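Local atomic coordinates of uncharacterized protein YacP (Bacillus subtilis, PDB entry 5MQ8), a protein that acts as an endoribonuclease (Rae1) of the NYN/PIN type involved in ribosome-dependent mRNA decay. Residues 39-42 against 47-50; 110-113 against 117-120; 7-12 against 54-59. One frame throughout, in Å; residues are numbered along the deposited sequence.

Contact 1 of 3, residues 39-42 against 47-50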
loop_
_atom_site.group_PDB
_atom_site.type_symbol
_atom_site.label_atom_id
_atom_site.label_comp_id
_atom_site.label_asym_id
_atom_site.label_seq_id
_atom_site.Cartn_x
_atom_site.Cartn_y
_atom_site.Cartn_z
ATOM N N GLU A 39 5.556 -2.592 12.522
ATOM C CA GLU A 39 6.254 -3.545 11.665
ATOM C C GLU A 39 7.137 -4.484 12.502
ATOM O O GLU A 39 7.090 -5.696 12.287
ATOM C CB GLU A 39 7.100 -2.813 10.625
ATOM C CG GLU A 39 6.290 -2.297 9.461
ATOM C CD GLU A 39 6.770 -1.011 8.826
ATOM O OE1 GLU A 39 7.977 -0.702 8.931
ATOM O OE2 GLU A 39 5.939 -0.322 8.197
ATOM N N TYR A 40 7.901 -3.922 13.480
ATOM C CA TYR A 40 8.779 -4.655 14.394
ATOM C C TYR A 40 7.970 -5.653 15.214
ATOM O O TYR A 40 8.356 -6.823 15.262
ATOM C CB TYR A 40 9.544 -3.694 15.332
ATOM C CG TYR A 40 10.617 -4.366 16.165
ATOM C CD1 TYR A 40 10.311 -4.962 17.387
ATOM C CD2 TYR A 40 11.942 -4.383 15.746
ATOM C CE1 TYR A 40 11.289 -5.612 18.138
ATOM C CE2 TYR A 40 12.936 -4.992 16.512
ATOM C CZ TYR A 40 12.604 -5.614 17.704
ATOM O OH TYR A 40 13.595 -6.221 18.450
ATOM N N GLN A 41 6.867 -5.188 15.863
ATOM C CA GLN A 41 5.997 -6.039 16.675
ATOM C C GLN A 41 5.456 -7.216 15.833
ATOM O O GLN A 41 5.560 -8.369 16.259
ATOM C CB GLN A 41 4.840 -5.237 17.305
ATOM C CG GLN A 41 3.844 -6.122 18.082
ATOM C CD GLN A 41 3.222 -5.546 19.324
ATOM O OE1 GLN A 41 3.824 -4.793 20.082
ATOM N NE2 GLN A 41 1.985 -5.915 19.576
ATOM N N SER A 42 4.876 -6.912 14.661
ATOM C CA SER A 42 4.288 -7.903 13.769
ATOM C C SER A 42 5.294 -8.934 13.248
ATOM O O SER A 42 5.008 -10.122 13.326
ATOM C CB SER A 42 3.568 -7.223 12.613
ATOM O OG SER A 42 2.947 -8.200 11.798
ATOM N N ARG A 47 6.258 -8.172 22.093
ATOM C CA ARG A 47 5.421 -7.073 22.541
ATOM C C ARG A 47 6.276 -5.788 22.550
ATOM O O ARG A 47 7.433 -5.811 22.972
ATOM C CB ARG A 47 4.832 -7.365 23.909
ATOM C CG ARG A 47 3.801 -6.340 24.314
ATOM C CD ARG A 47 3.338 -6.602 25.708
ATOM N NE ARG A 47 2.437 -5.551 26.174
ATOM C CZ ARG A 47 1.726 -5.641 27.287
ATOM N NH1 ARG A 47 1.799 -6.729 28.041
ATOM N NH2 ARG A 47 0.934 -4.647 27.655
ATOM N N VAL A 48 5.724 -4.692 22.008
ATOM C CA VAL A 48 6.411 -3.404 21.883
ATOM C C VAL A 48 5.628 -2.313 22.578
ATOM O O VAL A 48 4.442 -2.141 22.310
ATOM C CB VAL A 48 6.702 -3.031 20.400
ATOM C CG1 VAL A 48 7.378 -1.666 20.296
ATOM C CG2 VAL A 48 7.552 -4.092 19.711
ATOM N N ILE A 49 6.296 -1.567 23.477
ATOM C CA ILE A 49 5.686 -0.430 24.157
ATOM C C ILE A 49 6.562 0.795 23.911
ATOM O O ILE A 49 7.748 0.786 24.237
ATOM C CB ILE A 49 5.361 -0.678 25.659
ATOM C CG1 ILE A 49 4.460 -1.933 25.833
ATOM C CG2 ILE A 49 4.693 0.575 26.270
ATOM C CD1 ILE A 49 4.205 -2.388 27.283
ATOM N N VAL A 50 5.979 1.846 23.337
ATOM C CA VAL A 50 6.720 3.077 23.058
ATOM C C VAL A 50 6.368 4.118 24.116
ATOM O O VAL A 50 5.197 4.456 24.289
ATOM C CB VAL A 50 6.534 3.588 21.600
ATOM C CG1 VAL A 50 7.445 4.779 21.314
ATOM C CG2 VAL A 50 6.811 2.472 20.594
#

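Contact 2 of 3, residues 110-113 against 117-120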
loop_
_atom_site.group_PDB
_atom_site.type_symbol
_atom_site.label_atom_id
_atom_site.label_comp_id
_atom_site.label_asym_id
_atom_site.label_seq_id
_atom_site.Cartn_x
_atom_site.Cartn_y
_atom_site.Cartn_z
ATOM N N ALA A 110 17.652 3.093 36.175
ATOM C CA ALA A 110 17.694 2.145 37.301
ATOM C C ALA A 110 17.279 0.722 36.914
ATOM O O ALA A 110 17.762 -0.230 37.522
ATOM C CB ALA A 110 16.829 2.654 38.442
ATOM N N ILE A 111 16.435 0.578 35.862
ATOM C CA ILE A 111 15.956 -0.708 35.353
ATOM C C ILE A 111 17.096 -1.603 34.812
ATOM O O ILE A 111 16.939 -2.827 34.779
ATOM C CB ILE A 111 14.811 -0.499 34.319
ATOM C CG1 ILE A 111 13.968 -1.790 34.151
ATOM C CG2 ILE A 111 15.316 0.073 32.972
ATOM C CD1 ILE A 111 13.565 -2.094 32.764
ATOM N N PHE A 112 18.243 -1.007 34.418
ATOM C CA PHE A 112 19.366 -1.775 33.886
ATOM C C PHE A 112 20.130 -2.552 34.977
ATOM O O PHE A 112 20.999 -3.374 34.661
ATOM C CB PHE A 112 20.285 -0.895 33.028
ATOM C CG PHE A 112 19.637 -0.419 31.745
ATOM C CD1 PHE A 112 18.864 -1.282 30.972
ATOM C CD2 PHE A 112 19.835 0.878 31.288
ATOM C CE1 PHE A 112 18.254 -0.838 29.802
ATOM C CE2 PHE A 112 19.229 1.323 30.108
ATOM C CZ PHE A 112 18.446 0.460 29.371
ATOM N N GLY A 113 19.756 -2.312 36.237
ATOM C CA GLY A 113 20.260 -3.023 37.405
ATOM C C GLY A 113 19.217 -3.997 37.929
ATOM O O GLY A 113 19.402 -4.590 38.992
ATOM N N LEU A 117 17.753 -5.619 29.610
ATOM C CA LEU A 117 18.859 -5.498 28.665
ATOM C C LEU A 117 18.742 -4.214 27.871
ATOM O O LEU A 117 17.646 -3.802 27.502
ATOM C CB LEU A 117 18.945 -6.721 27.728
ATOM C CG LEU A 117 19.335 -8.059 28.387
ATOM C CD1 LEU A 117 19.077 -9.231 27.457
ATOM C CD2 LEU A 117 20.803 -8.060 28.834
ATOM N N ARG A 118 19.877 -3.579 27.625
ATOM C CA ARG A 118 19.943 -2.319 26.910
ATOM C C ARG A 118 20.202 -2.546 25.436
ATOM O O ARG A 118 21.138 -3.258 25.066
ATOM C CB ARG A 118 21.010 -1.408 27.548
ATOM C CG ARG A 118 21.451 -0.250 26.685
ATOM C CD ARG A 118 22.358 0.691 27.427
ATOM N NE ARG A 118 22.056 2.038 26.982
ATOM C CZ ARG A 118 21.784 3.065 27.771
ATOM N NH1 ARG A 118 21.890 2.947 29.086
ATOM N NH2 ARG A 118 21.464 4.234 27.251
ATOM N N LYS A 119 19.365 -1.921 24.597
ATOM C CA LYS A 119 19.477 -1.950 23.148
ATOM C C LYS A 119 19.692 -0.507 22.708
ATOM O O LYS A 119 18.936 0.385 23.111
ATOM C CB LYS A 119 18.197 -2.557 22.529
ATOM C CG LYS A 119 18.294 -2.827 21.042
ATOM C CD LYS A 119 16.956 -3.289 20.440
ATOM C CE LYS A 119 16.776 -4.792 20.407
ATOM N NZ LYS A 119 16.538 -5.377 21.746
ATOM N N SER A 120 20.749 -0.255 21.948
ATOM C CA SER A 120 21.034 1.103 21.498
ATOM C C SER A 120 20.085 1.560 20.387
ATOM O O SER A 120 19.457 0.738 19.712
ATOM C CB SER A 120 22.485 1.229 21.038
ATOM O OG SER A 120 22.697 0.482 19.856
#

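Contact 3 of 3, residues 7-12 against 54-59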
loop_
_atom_site.group_PDB
_atom_site.type_symbol
_atom_site.label_atom_id
_atom_site.label_comp_id
_atom_site.label_asym_id
_atom_site.label_seq_id
_atom_site.Cartn_x
_atom_site.Cartn_y
_atom_site.Cartn_z
ATOM N N ASP A 7 12.398 4.042 24.276
ATOM C CA ASP A 7 12.525 5.442 24.660
ATOM C C ASP A 7 12.293 6.193 23.345
ATOM O O ASP A 7 13.218 6.355 22.537
ATOM C CB ASP A 7 13.930 5.711 25.238
ATOM C CG ASP A 7 14.264 7.141 25.664
ATOM O OD1 ASP A 7 13.488 8.068 25.325
ATOM O OD2 ASP A 7 15.348 7.343 26.257
ATOM N N GLY A 8 11.031 6.560 23.127
ATOM C CA GLY A 8 10.538 7.219 21.927
ATOM C C GLY A 8 11.281 8.469 21.499
ATOM O O GLY A 8 11.687 8.574 20.338
ATOM N N TYR A 9 11.449 9.427 22.425
ATOM C CA TYR A 9 12.163 10.686 22.149
ATOM C C TYR A 9 13.619 10.425 21.740
ATOM O O TYR A 9 14.109 11.062 20.812
ATOM C CB TYR A 9 12.096 11.659 23.352
ATOM C CG TYR A 9 12.812 12.966 23.091
ATOM C CD1 TYR A 9 12.289 13.906 22.204
ATOM C CD2 TYR A 9 14.055 13.230 23.662
ATOM C CE1 TYR A 9 12.960 15.101 21.931
ATOM C CE2 TYR A 9 14.744 14.417 23.387
ATOM C CZ TYR A 9 14.181 15.355 22.533
ATOM O OH TYR A 9 14.837 16.536 22.281
ATOM N N ASN A 10 14.289 9.487 22.420
ATOM C CA ASN A 10 15.665 9.130 22.107
ATOM C C ASN A 10 15.820 8.606 20.685
ATOM O O ASN A 10 16.797 8.973 20.024
ATOM C CB ASN A 10 16.226 8.131 23.107
ATOM C CG ASN A 10 17.712 7.915 22.966
ATOM O OD1 ASN A 10 18.173 6.864 22.509
ATOM N ND2 ASN A 10 18.492 8.919 23.343
ATOM N N MET A 11 14.866 7.752 20.210
ATOM C CA MET A 11 14.895 7.201 18.844
ATOM C C MET A 11 14.763 8.320 17.854
ATOM O O MET A 11 15.532 8.377 16.897
ATOM C CB MET A 11 13.790 6.140 18.606
ATOM C CG MET A 11 13.905 4.897 19.470
ATOM S SD MET A 11 15.519 4.062 19.482
ATOM C CE MET A 11 16.092 4.475 21.115
ATOM N N ILE A 12 13.807 9.223 18.099
ATOM C CA ILE A 12 13.512 10.389 17.266
ATOM C C ILE A 12 14.776 11.232 17.016
ATOM O O ILE A 12 15.078 11.526 15.869
ATOM C CB ILE A 12 12.325 11.210 17.838
ATOM C CG1 ILE A 12 10.983 10.485 17.581
ATOM C CG2 ILE A 12 12.302 12.640 17.255
ATOM C CD1 ILE A 12 9.730 11.099 18.275
ATOM N N ALA A 54 6.222 13.307 27.665
ATOM C CA ALA A 54 5.112 14.231 27.370
ATOM C C ALA A 54 5.505 15.716 27.207
ATOM O O ALA A 54 4.766 16.469 26.567
ATOM C CB ALA A 54 4.022 14.087 28.420
ATOM N N HIS A 55 6.650 16.137 27.774
ATOM C CA HIS A 55 7.124 17.518 27.633
ATOM C C HIS A 55 7.898 17.775 26.340
ATOM O O HIS A 55 8.085 18.940 25.972
ATOM C CB HIS A 55 7.931 17.969 28.857
ATOM C CG HIS A 55 7.051 18.188 30.040
ATOM N ND1 HIS A 55 6.238 19.312 30.140
ATOM C CD2 HIS A 55 6.796 17.368 31.083
ATOM C CE1 HIS A 55 5.553 19.156 31.257
ATOM N NE2 HIS A 55 5.849 17.998 31.855
ATOM N N LEU A 56 8.338 16.704 25.649
ATOM C CA LEU A 56 9.116 16.833 24.409
ATOM C C LEU A 56 8.364 16.378 23.153
ATOM O O LEU A 56 8.633 16.884 22.057
ATOM C CB LEU A 56 10.452 16.076 24.529
ATOM C CG LEU A 56 11.356 16.437 25.719
ATOM C CD1 LEU A 56 12.245 15.276 26.094
ATOM C CD2 LEU A 56 12.189 17.673 25.425
ATOM N N VAL A 57 7.457 15.398 23.295
ATOM C CA VAL A 57 6.722 14.861 22.152
ATOM C C VAL A 57 5.234 15.175 22.261
ATOM O O VAL A 57 4.640 15.017 23.332
ATOM C CB VAL A 57 6.992 13.341 21.931
ATOM C CG1 VAL A 57 6.326 12.828 20.645
ATOM C CG2 VAL A 57 8.492 13.034 21.915
ATOM N N LYS A 58 4.650 15.607 21.127
ATOM C CA LYS A 58 3.240 15.950 20.951
ATOM C C LYS A 58 2.347 14.774 21.343
ATOM O O LYS A 58 2.567 13.646 20.887
ATOM C CB LYS A 58 3.000 16.364 19.485
ATOM C CG LYS A 58 1.548 16.579 19.078
ATOM C CD LYS A 58 1.031 17.987 19.295
ATOM C CE LYS A 58 -0.476 18.004 19.413
ATOM N NZ LYS A 58 -1.152 17.649 18.130
ATOM N N GLY A 59 1.365 15.060 22.198
ATOM C CA GLY A 59 0.388 14.088 22.671
ATOM C C GLY A 59 -0.550 13.646 21.567
ATOM O O GLY A 59 -0.772 14.380 20.594
#

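Contact 1 of 3, residues 39-42 against 47-50
The Y40 ring meets V48 obliquely: V48 CG2 comes within 3.7 Å of Y40 CD1, and the two side chains cross at about a right angle. A second flat group, the Q41 amide, turns its oxygen to the backbone of the strand. V48 N donates to Q41 OE1 over 2.7 Å. The bond is bent, with 141° at the hydrogen, and its donor is tilted well out of the amide's carbonyl plane, by 35°. CG of Q41 lies anti to its backbone N (chi1 176°) and the chain bends at chi2, which swings the amide alongside the start of the strand, so that OE1 also lies 3.4 Å from V48 CB. Lower on the same side chain, Q41 CB packs 3.8 Å from V48 CG2, and this one methyl therefore touches both helix residues. The Y40 hydroxyl is engaged by E127 of helix 121-145, whose L124 and I131 also pack on Y40, while the R47 guanidinium forms a salt bridge with E70. The contact joins the last turns of helix 23-44 to strand 47-52 across a short connection, the second half of the right-handed beta-alpha-beta crossover that leads from strand 3-7 to its parallel neighbour in the PIN-like sheet.

Contact 2 of 3, residues 110-113 against 117-120
The contact belongs to the connection between strands 98-101 and 117-119, where a 3-10 turn at 110-113 sends F112 back onto the strand that follows. R118 CB sits over one face of the F112 ring, 3.9 Å from the centroid and 23° off the normal, a CH-pi contact offset toward the rim on the side of CE1 and CZ. From there the arginine follows the rim, past CZ to CE2: its CD is 4.2 Å from F112 CE2, and its NH1 reaches 3.3 Å from that same carbon. The guanidinium does not lie flat on the phenyl group, since the two planes are 44° apart; F112 CZ lies over one of its faces. A chi1 of 163° first extends the R118 chain past the ring, and a bend at chi3 turns NH1 down beside the rim, outside CE2. The opposite face of the ring has I111 CG2 4.3 Å above its plane. L117 contributes backbone, its O lying 3.8 Å from F112 CE1 in an oblique approach, while its CB points away from the turn. Strand 117-119 is the outermost on this side of the five-stranded parallel sheet within the chain, pairing through L117 and K119 with strand 98-101. F112 also packs on V100 of strand 98-101 and on T102 just after it. The polar end of R118 is held mainly by D104, whose backbone O accepts from NH2; a weak bond from NE to the O of T102 and a cation-pi contact with Y105 add to this. The 3-10 turn is closed by G113 N bonding to A110 O over 3.2 Å. Just beyond the strand, S120 N-caps helix 121-145, its OG accepting from E123 N.

Contact 3 of 3, residues 7-12 against 54-59
L56 sets its CD1 methyl over the centre of one face of the Y9 ring, 3.7 Å from the centroid and 13° off the ring normal, a CH-pi contact close to the ring axis. L56 CB adds a second touch to the same ring, 3.7 Å from Y9 CD1, so the leucine spans from the middle of the ring to one side of it, and the two side chains cross at about a right angle. V57 comes from another direction: its CG2 stands at the ring edge, near the plane, 3.9 Å from Y9 CD1. Thus two successive loop residues meet one tyrosine, one over a face and one at the rim. A chi1 of -180° points the Y9 ring away from its own N and out to the loop. The inner part of the contact is V57 with I12, both buried, although the approach of I12 CD1 to V57 CG2 is looser at 4.3 Å. The closely packed Y9-L56 pair lies instead on the solvent side, where L56 is exposed and Y9 partly so. No hydrogen bond crosses between the segments, and the union is wholly apolar. D7 occupies the N-cap of helix 8-14, its OD1 accepting a weak bond of 3.3 Å from N10 N, while D7 OD2 is bonded to T102 OG1. In the fold, the contact sets the first turn of helix 8-14, directly after strand 3-7, against the loop that follows strand 47-52. I12 and V57 both pack on F52 of that strand, and helix 23-44 closes the inner side, with F26 and A29 against I12 and R30 against V57.

The three contacts lie about 17 to 18 Å apart, centre to centre; contacts 1 and 2 reach the same parallel sheet, and contact 3 lies just past the ends of strands 3-7 and 47-52. Contacts 1 and 2 meet where Y40 OH lies 4.0 Å from K119 CE. Contact 1 falls within the chain between the two segments of contact 3; V50 CG1 packs 4.0 Å from G8 CA, linking the strand of the first to the helix start of the other. Contacts 2 and 3 do not touch, their nearest atoms being about 5 Å apart. D7 of contact 3 ends the first strand, where PIN-like nucleases commonly carry an active-site acidic residue, consistent with a place for contact 3 beside the catalytic region.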